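Local atomic coordinates of zinc transport protein ZntB (Vibrio parahaemolyticus RIMD 2210633, PDB entry 3CK6), a protein that probably takes up zinc ions across the bacterial inner membrane as a zinc-proton symporter, its cytoplasmic domain forming a funnel-shaped homopentamer. Residues Glu158-Asn161 with Glu162-Val165; Ser182-Arg185 with Phe186-Gln190; His216-Ile219 with Thr220-Asn223; Asn223-Ile226 with Glu227-Gly231. The protein carries 1 engineered substitution. All blocks are in the same frame, centred on the assembly; numbering follows the deposited sequence.

Interaction 1 (Glu158-Asn161 with Glu162-Val165)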
loop_
_atom_site.group_PDB
_atom_site.type_symbol
_atom_site.label_atom_id
_atom_site.label_comp_id
_atom_site.label_asym_id
_atom_site.label_seq_id
_atom_site.Cartn_x
_atom_site.Cartn_y
_atom_site.Cartn_z
ATOM N N GLU E 158 -15.181 22.934 -13.806
ATOM C CA GLU E 158 -16.103 24.093 -13.876
ATOM C C GLU E 158 -17.107 24.125 -12.730
ATOM O O GLU E 158 -17.362 25.176 -12.131
ATOM C CB GLU E 158 -16.910 24.069 -15.178
ATOM C CG GLU E 158 -16.149 24.394 -16.448
ATOM C CD GLU E 158 -16.987 25.225 -17.408
ATOM O OE1 GLU E 158 -17.986 25.835 -16.951
ATOM O OE2 GLU E 158 -16.643 25.270 -18.614
ATOM N N THR E 159 -17.708 22.970 -12.466
ATOM C CA THR E 159 -18.652 22.804 -11.373
ATOM C C THR E 159 -17.955 23.147 -10.057
ATOM O O THR E 159 -18.471 23.953 -9.270
ATOM C CB THR E 159 -19.220 21.359 -11.352
ATOM O OG1 THR E 159 -19.956 21.130 -12.554
ATOM C CG2 THR E 159 -20.145 21.120 -10.157
ATOM N N LEU E 160 -16.777 22.559 -9.856
ATOM C CA LEU E 160 -15.983 22.710 -8.629
ATOM C C LEU E 160 -15.551 24.153 -8.366
ATOM O O LEU E 160 -15.774 24.681 -7.268
ATOM C CB LEU E 160 -14.764 21.761 -8.647
ATOM C CG LEU E 160 -14.896 20.348 -8.047
ATOM C CD1 LEU E 160 -16.212 19.672 -8.405
ATOM C CD2 LEU E 160 -13.723 19.459 -8.437
ATOM N N ASN E 161 -14.958 24.792 -9.374
ATOM C CA ASN E 161 -14.505 26.182 -9.252
ATOM C C ASN E 161 -15.634 27.145 -8.884
ATOM O O ASN E 161 -15.379 28.227 -8.347
ATOM C CB ASN E 161 -13.812 26.663 -10.534
ATOM C CG ASN E 161 -12.453 25.993 -10.777
ATOM O OD1 ASN E 161 -11.899 25.303 -9.910
ATOM N ND2 ASN E 161 -11.904 26.215 -11.968
ATOM N N GLU E 162 -16.871 26.742 -9.164
ATOM C CA GLU E 162 -18.038 27.578 -8.898
ATOM C C GLU E 162 -18.701 27.312 -7.536
ATOM O O GLU E 162 -19.674 27.990 -7.180
ATOM C CB GLU E 162 -19.046 27.489 -10.054
ATOM C CG GLU E 162 -18.515 28.130 -11.346
ATOM C CD GLU E 162 -19.464 28.019 -12.536
ATOM O OE1 GLU E 162 -19.504 28.979 -13.341
ATOM O OE2 GLU E 162 -20.152 26.980 -12.678
ATOM N N PHE E 163 -18.167 26.344 -6.776
ATOM C CA PHE E 163 -18.629 26.103 -5.398
ATOM C C PHE E 163 -18.466 27.372 -4.586
ATOM O O PHE E 163 -17.369 27.929 -4.501
ATOM C CB PHE E 163 -17.845 24.989 -4.687
ATOM C CG PHE E 163 -18.142 23.597 -5.181
ATOM C CD1 PHE E 163 -19.335 23.304 -5.845
ATOM C CD2 PHE E 163 -17.225 22.562 -4.951
ATOM C CE1 PHE E 163 -19.602 22.004 -6.298
ATOM C CE2 PHE E 163 -17.481 21.262 -5.400
ATOM C CZ PHE E 163 -18.670 20.987 -6.077
ATOM N N ASP E 164 -19.568 27.819 -3.996
ATOM C CA ASP E 164 -19.558 28.971 -3.115
ATOM C C ASP E 164 -20.471 28.650 -1.936
ATOM O O ASP E 164 -21.675 28.450 -2.107
ATOM C CB ASP E 164 -20.011 30.220 -3.867
ATOM C CG ASP E 164 -20.035 31.453 -2.986
ATOM O OD1 ASP E 164 -18.945 32.007 -2.692
ATOM O OD2 ASP E 164 -21.145 31.862 -2.599
ATOM N N VAL E 165 -19.867 28.574 -0.754
ATOM C CA VAL E 165 -20.536 28.107 0.461
ATOM C C VAL E 165 -21.742 28.990 0.875
ATOM O O VAL E 165 -22.671 28.522 1.544
ATOM C CB VAL E 165 -19.503 27.912 1.620
ATOM C CG1 VAL E 165 -18.892 29.248 2.069
ATOM C CG2 VAL E 165 -20.120 27.160 2.795
#
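Glu-162 and Phe-163 both fold back against the end region of helix 134-161, the first over the Glu-158 carbonyl, the second over the Leu-160 backbone. The Glu-162 chain, extended beyond CG, runs back along that carbonyl, with its CG 3.3 Å from Glu-158 O; its carboxylate OE2 stays 4.9 Å from Glu-158 OE1, like charges not in contact. Leu-160 CA sits over the middle of one face of the Phe-163 ring, 3.9 Å from the centroid and 13° off the normal, a CH-pi contact. Beside it the Leu-160 side chain runs the same way as the ring, and Leu-160 CD1 packs on Phe-163 CE2 at 3.6 Å. With chi1 -72°, CG of Phe-163 stands anti to its own carbonyl carbon, which brings the ring back toward the helix while the chain moves off. Two i to i-3 bonds tighten the chain here, Phe-163 N to Leu-160 O at 3.0 Å and Glu-162 N to Thr-159 O at 3.2 Å; a bond from Glu-162 N to Glu-158 O is weak. Here helix 134-161 gives way to the loop leading to helix 173-199, and Phe-163 also stacks on Phe-236 of helix 209-246.

Interaction 2 (Ser182-Arg185 with Phe186-Gln190)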
loop_
_atom_site.group_PDB
_atom_site.type_symbol
_atom_site.label_atom_id
_atom_site.label_comp_id
_atom_site.label_asym_id
_atom_site.label_seq_id
_atom_site.Cartn_x
_atom_site.Cartn_y
_atom_site.Cartn_z
ATOM N N SER E 182 -17.756 7.213 -10.372
ATOM C CA SER E 182 -18.130 6.437 -11.559
ATOM C C SER E 182 -16.970 6.348 -12.563
ATOM O O SER E 182 -16.708 5.262 -13.086
ATOM C CB SER E 182 -19.388 6.996 -12.231
ATOM O OG SER E 182 -20.494 7.023 -11.340
ATOM N N ILE E 183 -16.294 7.476 -12.824
ATOM C CA ILE E 183 -15.097 7.535 -13.707
ATOM C C ILE E 183 -13.945 6.757 -13.110
ATOM O O ILE E 183 -13.238 5.995 -13.825
ATOM C CB ILE E 183 -14.558 9.019 -13.931
ATOM C CG1 ILE E 183 -15.606 9.951 -14.557
ATOM C CG2 ILE E 183 -13.316 9.045 -14.796
ATOM C CD1 ILE E 183 -16.494 9.353 -15.618
ATOM N N LYS E 184 -13.716 6.980 -11.817
ATOM C CA LYS E 184 -12.539 6.413 -11.139
ATOM C C LYS E 184 -12.569 4.882 -11.187
ATOM O O LYS E 184 -11.526 4.239 -11.341
ATOM C CB LYS E 184 -12.457 6.888 -9.694
ATOM C CG LYS E 184 -11.382 6.163 -8.883
ATOM C CD LYS E 184 -11.357 6.703 -7.453
ATOM C CE LYS E 184 -10.348 5.930 -6.601
ATOM N NZ LYS E 184 -10.075 6.656 -5.327
ATOM N N ARG E 185 -13.779 4.329 -11.080
ATOM C CA ARG E 185 -14.025 2.890 -11.135
ATOM C C ARG E 185 -13.304 2.215 -12.310
ATOM O O ARG E 185 -12.792 1.097 -12.176
ATOM C CB ARG E 185 -15.536 2.623 -11.209
ATOM C CG ARG E 185 -15.941 1.157 -11.394
ATOM C CD ARG E 185 -17.426 1.070 -11.700
ATOM N NE ARG E 185 -17.908 -0.307 -11.794
ATOM C CZ ARG E 185 -19.154 -0.641 -12.089
ATOM N NH1 ARG E 185 -20.068 0.316 -12.312
ATOM N NH2 ARG E 185 -19.502 -1.946 -12.143
ATOM N N PHE E 186 -13.267 2.905 -13.447
ATOM C CA PHE E 186 -12.637 2.381 -14.672
ATOM C C PHE E 186 -11.278 2.993 -15.017
ATOM O O PHE E 186 -10.454 2.372 -15.700
ATOM C CB PHE E 186 -13.584 2.562 -15.841
ATOM C CG PHE E 186 -14.898 1.835 -15.655
ATOM C CD1 PHE E 186 -14.912 0.450 -15.487
ATOM C CD2 PHE E 186 -16.093 2.534 -15.612
ATOM C CE1 PHE E 186 -16.113 -0.249 -15.316
ATOM C CE2 PHE E 186 -17.315 1.840 -15.433
ATOM C CZ PHE E 186 -17.309 0.441 -15.286
ATOM N N ILE E 187 -11.067 4.222 -14.589
ATOM C CA ILE E 187 -9.866 4.926 -14.998
ATOM C C ILE E 187 -8.616 4.458 -14.254
ATOM O O ILE E 187 -7.537 4.400 -14.830
ATOM C CB ILE E 187 -10.116 6.442 -15.073
ATOM C CG1 ILE E 187 -11.037 6.673 -16.278
ATOM C CG2 ILE E 187 -8.817 7.208 -15.251
ATOM C CD1 ILE E 187 -11.348 8.112 -16.560
ATOM N N ARG E 188 -8.787 4.050 -12.997
ATOM C CA ARG E 188 -7.719 3.366 -12.266
ATOM C C ARG E 188 -7.239 2.074 -12.995
ATOM O O ARG E 188 -6.052 1.965 -13.342
ATOM C CB ARG E 188 -8.155 3.116 -10.813
ATOM C CG ARG E 188 -7.040 2.689 -9.869
ATOM C CD ARG E 188 -7.342 3.169 -8.438
ATOM N NE ARG E 188 -6.178 3.841 -7.841
ATOM C CZ ARG E 188 -5.946 5.155 -7.890
ATOM N NH1 ARG E 188 -4.847 5.649 -7.325
ATOM N NH2 ARG E 188 -6.801 5.982 -8.500
ATOM N N PRO E 189 -8.154 1.104 -13.275
ATOM C CA PRO E 189 -7.757 -0.063 -14.102
ATOM C C PRO E 189 -7.160 0.269 -15.477
ATOM O O PRO E 189 -6.279 -0.468 -15.948
ATOM C CB PRO E 189 -9.083 -0.807 -14.323
ATOM C CG PRO E 189 -9.942 -0.407 -13.247
ATOM C CD PRO E 189 -9.551 0.986 -12.814
ATOM N N GLN E 190 -7.640 1.338 -16.120
ATOM C CA GLN E 190 -7.127 1.761 -17.434
ATOM C C GLN E 190 -5.652 2.098 -17.352
ATOM O O GLN E 190 -4.879 1.786 -18.263
ATOM C CB GLN E 190 -7.890 2.990 -17.931
ATOM C CG GLN E 190 -7.659 3.368 -19.412
ATOM C CD GLN E 190 -8.985 3.422 -20.171
ATOM O OE1 GLN E 190 -9.850 2.573 -19.945
ATOM N NE2 GLN E 190 -9.172 4.438 -21.029
#
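Arg-185 lies extended over the ring of its neighbour Phe-186, two consecutive side chains running side by side in the same direction. The arginine can be followed outward from CB. CG leaves anti to the backbone N (chi1 175°) and the chain stays straight as far as NE, so that it travels along the ring: CG passes near Phe-186 CE1, and CD stands over the face, 4.0 Å from the ring centroid, in a CH-pi contact. NE then comes to 3.6 Å from Phe-186 CZ, and the guanidinium carbon covers the same atom at the ring's rim. The guanidinium and ring planes are only 19° apart, a nearly parallel but offset arrangement. At the tip, NH2 is hydrogen-bonded to Thr-225 OG1 of a neighbouring subunit. Phe-186 also has a cation-pi partner in Arg-82 of its own chain.

Behind this pair the helix is kinked at two positions. Phe-186 N bonds three residues back, to Ile-183 O at 3.1 Å, and Pro-189, which has no N-H to give, sets its CD 3.3 Å from Arg-185 O. Between these breaks Ile-187 N (to Ile-183 O, 2.9 Å) and Arg-188 N (to Lys-184 O, 3.2 Å) keep the i to i-4 pattern. Lys-184 runs beside Arg-188 and makes a salt bridge with Glu-227. The arrangement is that of a helix kinked at Phe-186 and at Pro-189, here helix 173-199, which packs on helices 134-161 and 209-246 within the CorA-family cytoplasmic domain and meets the next subunit of the pentamer.

Interaction 3 (His216-Ile219 with Thr220-Asn223)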
loop_
_atom_site.group_PDB
_atom_site.type_symbol
_atom_site.label_atom_id
_atom_site.label_comp_id
_atom_site.label_asym_id
_atom_site.label_seq_id
_atom_site.Cartn_x
_atom_site.Cartn_y
_atom_site.Cartn_z
ATOM N N HIS E 216 0.808 6.680 -21.139
ATOM C CA HIS E 216 0.777 6.229 -19.749
ATOM C C HIS E 216 0.860 7.400 -18.733
ATOM O O HIS E 216 0.146 7.404 -17.732
ATOM C CB HIS E 216 1.905 5.216 -19.489
ATOM C CG HIS E 216 1.846 4.609 -18.129
ATOM N ND1 HIS E 216 2.935 4.549 -17.293
ATOM C CD2 HIS E 216 0.810 4.072 -17.436
ATOM C CE1 HIS E 216 2.578 3.994 -16.146
ATOM N NE2 HIS E 216 1.297 3.691 -16.210
ATOM N N ASN E 217 1.759 8.356 -18.990
ATOM C CA ASN E 217 1.870 9.549 -18.150
ATOM C C ASN E 217 0.548 10.334 -18.140
ATOM O O ASN E 217 0.108 10.813 -17.088
ATOM C CB ASN E 217 3.016 10.449 -18.582
ATOM C CG ASN E 217 3.408 11.451 -17.490
ATOM O OD1 ASN E 217 3.596 11.073 -16.335
ATOM N ND2 ASN E 217 3.538 12.723 -17.858
ATOM N N ASN E 218 -0.078 10.462 -19.307
ATOM C CA ASN E 218 -1.397 11.118 -19.377
ATOM C C ASN E 218 -2.505 10.454 -18.559
ATOM O O ASN E 218 -3.286 11.152 -17.906
ATOM C CB ASN E 218 -1.842 11.324 -20.830
ATOM C CG ASN E 218 -1.028 12.408 -21.529
ATOM O OD1 ASN E 218 -0.496 13.287 -20.872
ATOM N ND2 ASN E 218 -0.891 12.319 -22.856
ATOM N N ILE E 219 -2.609 9.127 -18.618
ATOM C CA ILE E 219 -3.656 8.429 -17.831
ATOM C C ILE E 219 -3.345 8.547 -16.322
ATOM O O ILE E 219 -4.244 8.739 -15.531
ATOM C CB ILE E 219 -3.900 6.954 -18.267
ATOM C CG1 ILE E 219 -5.087 6.326 -17.490
ATOM C CG2 ILE E 219 -2.664 6.116 -18.107
ATOM C CD1 ILE E 219 -6.442 6.858 -17.939
ATOM N N THR E 220 -2.056 8.492 -15.964
ATOM C CA THR E 220 -1.625 8.674 -14.570
ATOM C C THR E 220 -2.028 10.066 -14.092
ATOM O O THR E 220 -2.627 10.196 -13.023
ATOM C CB THR E 220 -0.110 8.467 -14.424
ATOM O OG1 THR E 220 0.216 7.166 -14.911
ATOM C CG2 THR E 220 0.347 8.591 -12.956
ATOM N N ARG E 221 -1.729 11.087 -14.901
ATOM C CA ARG E 221 -2.173 12.461 -14.607
ATOM C C ARG E 221 -3.690 12.542 -14.393
ATOM O O ARG E 221 -4.157 13.179 -13.433
ATOM C CB ARG E 221 -1.733 13.447 -15.694
ATOM C CG ARG E 221 -2.396 14.871 -15.530
ATOM C CD ARG E 221 -1.888 15.809 -16.675
ATOM N NE ARG E 221 -2.208 15.260 -17.993
ATOM C CZ ARG E 221 -3.433 15.183 -18.516
ATOM N NH1 ARG E 221 -3.601 14.644 -19.717
ATOM N NH2 ARG E 221 -4.495 15.631 -17.850
ATOM N N ILE E 222 -4.459 11.909 -15.290
ATOM C CA ILE E 222 -5.923 11.846 -15.134
ATOM C C ILE E 222 -6.340 11.300 -13.765
ATOM O O ILE E 222 -7.153 11.943 -13.057
ATOM C CB ILE E 222 -6.607 11.109 -16.326
ATOM C CG1 ILE E 222 -6.396 11.927 -17.621
ATOM C CG2 ILE E 222 -8.104 10.769 -16.015
ATOM C CD1 ILE E 222 -6.864 11.237 -18.908
ATOM N N ASN E 223 -5.779 10.151 -13.378
ATOM C CA ASN E 223 -6.070 9.533 -12.075
ATOM C C ASN E 223 -5.744 10.453 -10.901
ATOM O O ASN E 223 -6.537 10.567 -9.976
ATOM C CB ASN E 223 -5.353 8.184 -11.907
ATOM C CG ASN E 223 -6.145 7.033 -12.484
ATOM O OD1 ASN E 223 -7.166 6.640 -11.934
ATOM N ND2 ASN E 223 -5.698 6.503 -13.619
HETATM O O HOH W 1 0.605 14.378 -18.490
#
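Thr-220 turns its hydroxyl back onto the carbonyl of His-216, one turn earlier in helix 209-246, the long helix of this CorA-family cytoplasmic domain. Its chi1 of -57° sets OG1 beside the backbone N, where it donates to His-216 O at 2.8 Å. Thr-220 N bonds to the same oxygen at 3.0 Å, and the two donors arrive from opposite faces of the carbonyl plane. OG1 also lies over one face of the His-216 imidazole, offset toward its rim.

On another side of the helix, Asn-218 and Arg-221 lie alongside each other, their amide and guanidinium planes 63° apart. The arginine is extended to CD and then bends at chi3 (59°), which turns the guanidinium back toward Asn-218. Asn-218 OD1 lies at the guanidinium edge, in its plane, 3.6 Å from Arg-221 NH1; a water links the two side chains, donating to Asn-218 OD1 at 2.8 Å and accepting from Arg-221 NE at 3.0 Å. Asn-218 ND2 bonds to Glu-143 and Arg-221 NH1 makes a salt bridge with Asp-150, both on helix 134-161. Asn-217 instead bonds to Arg-66 of a neighbouring subunit.

Asn-223 repeats the double grip. Its backbone N reaches Ile-219 O at 3.0 Å, and ND2, which also bonds to Ile-187 O, comes to Ile-219 O at 3.3 Å from above the carbonyl plane.

Interaction 4 (Asn223-Ile226 with Glu227-Gly231)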
loop_
_atom_site.group_PDB
_atom_site.type_symbol
_atom_site.label_atom_id
_atom_site.label_comp_id
_atom_site.label_asym_id
_atom_site.label_seq_id
_atom_site.Cartn_x
_atom_site.Cartn_y
_atom_site.Cartn_z
ATOM N N ASN E 223 -5.779 10.151 -13.378
ATOM C CA ASN E 223 -6.070 9.533 -12.075
ATOM C C ASN E 223 -5.744 10.453 -10.901
ATOM O O ASN E 223 -6.537 10.567 -9.976
ATOM C CB ASN E 223 -5.353 8.184 -11.907
ATOM C CG ASN E 223 -6.145 7.033 -12.484
ATOM O OD1 ASN E 223 -7.166 6.640 -11.934
ATOM N ND2 ASN E 223 -5.698 6.503 -13.619
ATOM N N GLU E 224 -4.603 11.125 -10.955
ATOM C CA GLU E 224 -4.247 12.093 -9.918
ATOM C C GLU E 224 -5.184 13.287 -9.852
ATOM O O GLU E 224 -5.465 13.776 -8.776
ATOM C CB GLU E 224 -2.808 12.565 -10.060
ATOM C CG GLU E 224 -1.829 11.393 -9.910
ATOM C CD GLU E 224 -0.390 11.719 -10.280
ATOM O OE1 GLU E 224 -0.101 12.740 -10.975
ATOM O OE2 GLU E 224 0.468 10.907 -9.866
ATOM N N THR E 225 -5.639 13.756 -11.010
ATOM C CA THR E 225 -6.576 14.871 -11.088
ATOM C C THR E 225 -7.924 14.506 -10.462
ATOM O O THR E 225 -8.504 15.298 -9.701
ATOM C CB THR E 225 -6.755 15.346 -12.544
ATOM O OG1 THR E 225 -5.589 16.068 -12.923
ATOM C CG2 THR E 225 -7.933 16.315 -12.633
ATOM N N ILE E 226 -8.412 13.314 -10.794
ATOM C CA ILE E 226 -9.625 12.762 -10.174
ATOM C C ILE E 226 -9.524 12.753 -8.643
ATOM O O ILE E 226 -10.448 13.191 -7.966
ATOM C CB ILE E 226 -9.957 11.350 -10.730
ATOM C CG1 ILE E 226 -10.438 11.470 -12.179
ATOM C CG2 ILE E 226 -11.061 10.644 -9.867
ATOM C CD1 ILE E 226 -10.740 10.172 -12.812
ATOM N N GLU E 227 -8.403 12.260 -8.107
ATOM C CA GLU E 227 -8.203 12.225 -6.650
ATOM C C GLU E 227 -8.188 13.604 -6.056
ATOM O O GLU E 227 -8.713 13.823 -4.961
ATOM C CB GLU E 227 -6.930 11.470 -6.247
ATOM C CG GLU E 227 -6.973 10.007 -6.564
ATOM C CD GLU E 227 -8.069 9.273 -5.801
ATOM O OE1 GLU E 227 -8.798 8.497 -6.443
ATOM O OE2 GLU E 227 -8.199 9.486 -4.574
ATOM N N PHE E 228 -7.619 14.551 -6.790
ATOM C CA PHE E 228 -7.609 15.926 -6.353
ATOM C C PHE E 228 -9.029 16.493 -6.322
ATOM O O PHE E 228 -9.422 17.132 -5.337
ATOM C CB PHE E 228 -6.715 16.793 -7.240
ATOM C CG PHE E 228 -6.850 18.255 -6.965
ATOM C CD1 PHE E 228 -6.493 18.782 -5.719
ATOM C CD2 PHE E 228 -7.334 19.108 -7.949
ATOM C CE1 PHE E 228 -6.617 20.154 -5.454
ATOM C CE2 PHE E 228 -7.467 20.464 -7.707
ATOM C CZ PHE E 228 -7.119 20.998 -6.446
ATOM N N TYR E 229 -9.793 16.267 -7.393
ATOM C CA TYR E 229 -11.188 16.781 -7.424
ATOM C C TYR E 229 -12.034 16.156 -6.320
ATOM O O TYR E 229 -12.866 16.832 -5.724
ATOM C CB TYR E 229 -11.850 16.554 -8.782
ATOM C CG TYR E 229 -11.275 17.392 -9.913
ATOM C CD1 TYR E 229 -10.544 18.562 -9.663
ATOM C CD2 TYR E 229 -11.487 17.021 -11.229
ATOM C CE1 TYR E 229 -10.032 19.334 -10.709
ATOM C CE2 TYR E 229 -10.976 17.777 -12.285
ATOM C CZ TYR E 229 -10.251 18.920 -12.024
ATOM O OH TYR E 229 -9.753 19.643 -13.088
ATOM N N LEU E 230 -11.826 14.869 -6.062
ATOM C CA LEU E 230 -12.524 14.187 -4.964
ATOM C C LEU E 230 -12.139 14.819 -3.630
ATOM O O LEU E 230 -12.970 14.930 -2.740
ATOM C CB LEU E 230 -12.226 12.705 -4.959
ATOM C CG LEU E 230 -12.964 11.801 -5.940
ATOM C CD1 LEU E 230 -12.245 10.469 -5.947
ATOM C CD2 LEU E 230 -14.406 11.651 -5.481
ATOM N N GLY E 231 -10.881 15.259 -3.509
ATOM C CA GLY E 231 -10.414 15.975 -2.318
ATOM C C GLY E 231 -11.055 17.343 -2.163
ATOM O O GLY E 231 -11.389 17.752 -1.058
#
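Thr-225 and Tyr-229 stand side by side on successive turns of one helix, both pointing the same way, with the threonine methyl laid on the phenol ring. Thr-225 CG2 is 3.8 Å from the ring centroid and 27° off the normal, a CH-pi contact displaced toward the hydroxyl end: the nearest ring atoms are Tyr-229 CE2 at 3.4 Å and CZ at 3.5 Å. Opposing choices of branch make the match. The threonine methyl is anti to its backbone N, leaning toward the next turn, while the tyrosine CG (chi1 -69°) is anti to its carbonyl carbon and leans back to receive it. Thr-225 OG1 bonds to Arg-185 NH2 of a neighbouring subunit and, weakly, to Arg-221 O.

Ile-226 and Leu-230 form a second parallel pair, looser, with Ile-226 CG2 and Leu-230 CD1 4.1 Å apart. Phe-228 instead has CG anti to its backbone N (chi1 171°); its end leads away from the preceding turn, with Thr-225 O at the ring edge, and packs on Arg-185 of the same neighbouring subunit. Glu-227 bends at chi2; its carboxylate pairs with Lys-184 in a salt bridge.

Regular backbone bonds run beneath, among them Tyr-229 N to Thr-225 O at 2.8 Å. The arrangement is i to i+4 side-chain packing along a long alpha-helix, with Ile-226 between helices 134-161 and 173-199, Tyr-229 against 134-161, and Glu-224, Thr-225 and Phe-228 meeting the adjoining subunit of the funnel-shaped pentamer.

Overall arrangement
Interaction 2 is the most buried of the four; interactions 3 and 4 are partly buried, and interaction 1 is at the surface, its centre about 28 Å from the centre of the chain. Interactions 3 and 4 follow one another on helix 209-246 and share Asn-223, which ties both to interaction 2 through Ile-187 O. Interaction 2 also meets interaction 4 through the Lys-184 to Glu-227 salt bridge, and interaction 1 touches interaction 4 where Leu-160 CD2 packs on Tyr-229 CB at 3.5 Å. Aromatic CH-pi contacts mark interactions 1, 2 and 4, whereas interaction 3 is mainly polar and water-bridged. Interactions 2, 3 and 4 reach neighbouring subunits; no other chain of the assembly touches interaction 1.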